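PDB 3DVX: Thiol:disulfide interchange protein DsbA from Neisseria meningitidis MC58, which probably acts as a periplasmic thiol-disulfide oxidoreductase of the thioredoxin family, introducing disulfide bonds into exported proteins. Local coordinates for residues Leu44-Gly49 and Leu84-Asn89. Numbering follows the deposited sequence.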
loop_
_atom_site.group_PDB
_atom_site.type_symbol
_atom_site.label_atom_id
_atom_site.label_comp_id
_atom_site.label_asym_id
_atom_site.label_seq_id
_atom_site.Cartn_x
_atom_site.Cartn_y
_atom_site.Cartn_z
ATOM N N LEU A 44 5.151 -10.590 -0.333
ATOM C CA LEU A 44 4.253 -11.273 -1.273
ATOM C C LEU A 44 3.486 -10.292 -2.153
ATOM O O LEU A 44 3.147 -10.609 -3.290
ATOM C CB LEU A 44 3.235 -12.144 -0.505
ATOM C CG LEU A 44 3.629 -13.534 0.028
ATOM C CD1 LEU A 44 5.142 -13.787 -0.043
ATOM C CD2 LEU A 44 3.086 -13.732 1.457
ATOM N N LEU A 45 3.198 -9.113 -1.613
ATOM C CA LEU A 45 2.378 -8.128 -2.299
ATOM C C LEU A 45 3.189 -7.414 -3.353
ATOM O O LEU A 45 2.692 -7.154 -4.438
ATOM C CB LEU A 45 1.810 -7.116 -1.293
ATOM C CG LEU A 45 0.884 -6.008 -1.818
ATOM C CD1 LEU A 45 -0.292 -6.601 -2.594
ATOM C CD2 LEU A 45 0.397 -5.136 -0.665
ATOM N N LEU A 46 4.426 -7.080 -3.015
ATOM C CA LEU A 46 5.370 -6.502 -3.963
ATOM C C LEU A 46 5.679 -7.474 -5.116
ATOM O O LEU A 46 5.799 -7.073 -6.273
ATOM C CB LEU A 46 6.667 -6.117 -3.241
ATOM C CG LEU A 46 6.503 -5.009 -2.203
ATOM C CD1 LEU A 46 7.767 -4.848 -1.387
ATOM C CD2 LEU A 46 6.115 -3.695 -2.867
ATOM N N LYS A 47 5.815 -8.749 -4.791
ATOM C CA LYS A 47 6.067 -9.751 -5.795
ATOM C C LYS A 47 4.925 -9.770 -6.811
ATOM O O LYS A 47 5.159 -9.707 -8.020
ATOM C CB LYS A 47 6.237 -11.111 -5.126
ATOM C CG LYS A 47 6.517 -12.262 -6.085
ATOM C CD LYS A 47 7.071 -13.479 -5.348
ATOM C CE LYS A 47 6.646 -14.771 -6.039
ATOM N NZ LYS A 47 7.245 -16.000 -5.405
ATOM N N LEU A 48 3.693 -9.847 -6.319
ATOM C CA LEU A 48 2.503 -9.703 -7.159
ATOM C C LEU A 48 2.543 -8.398 -7.961
ATOM O O LEU A 48 2.246 -8.377 -9.154
ATOM C CB LEU A 48 1.243 -9.711 -6.287
ATOM C CG LEU A 48 -0.039 -9.189 -6.947
ATOM C CD1 LEU A 48 -0.780 -10.323 -7.603
ATOM C CD2 LEU A 48 -0.940 -8.502 -5.954
ATOM N N GLY A 49 2.884 -7.309 -7.285
ATOM C CA GLY A 49 3.008 -6.012 -7.931
ATOM C C GLY A 49 3.948 -6.078 -9.114
ATOM O O GLY A 49 3.589 -5.709 -10.223
ATOM N N LEU A 84 11.326 4.104 -4.544
ATOM C CA LEU A 84 12.115 3.130 -3.810
ATOM C C LEU A 84 11.286 2.077 -3.086
ATOM O O LEU A 84 11.755 1.461 -2.133
ATOM C CB LEU A 84 13.021 3.849 -2.804
ATOM C CG LEU A 84 14.228 4.538 -3.439
ATOM C CD1 LEU A 84 15.170 5.019 -2.375
ATOM C CD2 LEU A 84 14.925 3.577 -4.352
ATOM N N LYS A 85 10.064 1.843 -3.528
ATOM C CA LYS A 85 9.252 0.879 -2.822
ATOM C C LYS A 85 9.985 -0.473 -2.746
ATOM O O LYS A 85 10.239 -0.999 -1.655
ATOM C CB LYS A 85 7.875 0.742 -3.470
ATOM C CG LYS A 85 6.787 0.392 -2.466
ATOM C CD LYS A 85 5.394 0.589 -3.039
ATOM C CE LYS A 85 4.922 2.031 -2.917
ATOM N NZ LYS A 85 3.475 2.133 -3.297
ATOM N N TYR A 86 10.353 -1.013 -3.906
ATOM C CA TYR A 86 11.006 -2.321 -3.970
ATOM C C TYR A 86 12.328 -2.399 -3.197
ATOM O O TYR A 86 12.720 -3.467 -2.756
ATOM C CB TYR A 86 11.223 -2.734 -5.417
ATOM C CG TYR A 86 9.941 -2.869 -6.199
ATOM C CD1 TYR A 86 8.849 -3.538 -5.677
ATOM C CD2 TYR A 86 9.827 -2.345 -7.467
ATOM C CE1 TYR A 86 7.681 -3.667 -6.397
ATOM C CE2 TYR A 86 8.668 -2.469 -8.184
ATOM C CZ TYR A 86 7.602 -3.125 -7.646
ATOM O OH TYR A 86 6.451 -3.242 -8.381
ATOM N N GLN A 87 13.012 -1.281 -3.014
ATOM C CA GLN A 87 14.259 -1.296 -2.270
ATOM C C GLN A 87 14.045 -1.179 -0.774
ATOM O O GLN A 87 14.627 -1.937 -0.007
ATOM C CB GLN A 87 15.149 -0.127 -2.676
ATOM C CG GLN A 87 16.131 -0.417 -3.745
ATOM C CD GLN A 87 15.645 0.033 -5.080
ATOM O OE1 GLN A 87 14.614 -0.430 -5.571
ATOM N NE2 GLN A 87 16.386 0.951 -5.694
ATOM N N ALA A 88 13.227 -0.208 -0.371
ATOM C CA ALA A 88 13.241 0.315 0.995
ATOM C C ALA A 88 12.243 -0.345 1.947
ATOM O O ALA A 88 12.454 -0.352 3.171
ATOM C CB ALA A 88 12.995 1.807 0.958
ATOM N N ASN A 89 11.150 -0.871 1.398
ATOM C CA ASN A 89 10.110 -1.465 2.221
ATOM C C ASN A 89 10.658 -2.442 3.255
ATOM O O ASN A 89 10.519 -2.221 4.462
ATOM C CB ASN A 89 9.050 -2.133 1.358
ATOM C CG ASN A 89 7.870 -1.219 1.079
ATOM O OD1 ASN A 89 8.024 -0.001 1.008
ATOM N ND2 ASN A 89 6.687 -1.805 0.923
#
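Leu46 reaches across to the start of helix 85-98 and lays its CD2 methyl obliquely against the ring of Tyr86, 3.9 Å from CE1. The two side chains run past one another in opposite directions, and CB of Leu46 is 4.1 Å from Tyr86 CE1. With CG anti to its own carbonyl carbon (chi1 -65°), Leu46 extends toward the other helix, and the fork at CG gives its methyls different partners: CD2 also meets the aliphatic CG of Lys85 at 4.2 Å, whereas CD1 rests 4.0 Å from ND2 of Asn89. A branched, purely apolar side chain suits this buried place because its two methyls can pack against several neighbours; no hydrogen bond links the two segments. Tyr86 suits the more exposed margin, where its ring covers Leu46 and its OH comes to 3.9 Å from Gly49 C; the same ring makes a cation-pi contact with Lys50. Lys85 contributes its CG methylene, and a bend at chi3 (-84°) leads NZ away to a hydrogen bond with Thr60. The buried amide of Asn89 has its ND2 hydrogen-bonded to Asp42, tying its helix polarly to helix 36-51. Helix 36-51, whose start carries the CxxC motif of the thioredoxin type, thus packs nearly antiparallel (169°) on helix 85-98; Leu44 and Leu48 face helix 168-187, Asn89 touches helix 70-81, and Lys85 reaches the edge strand 56-62.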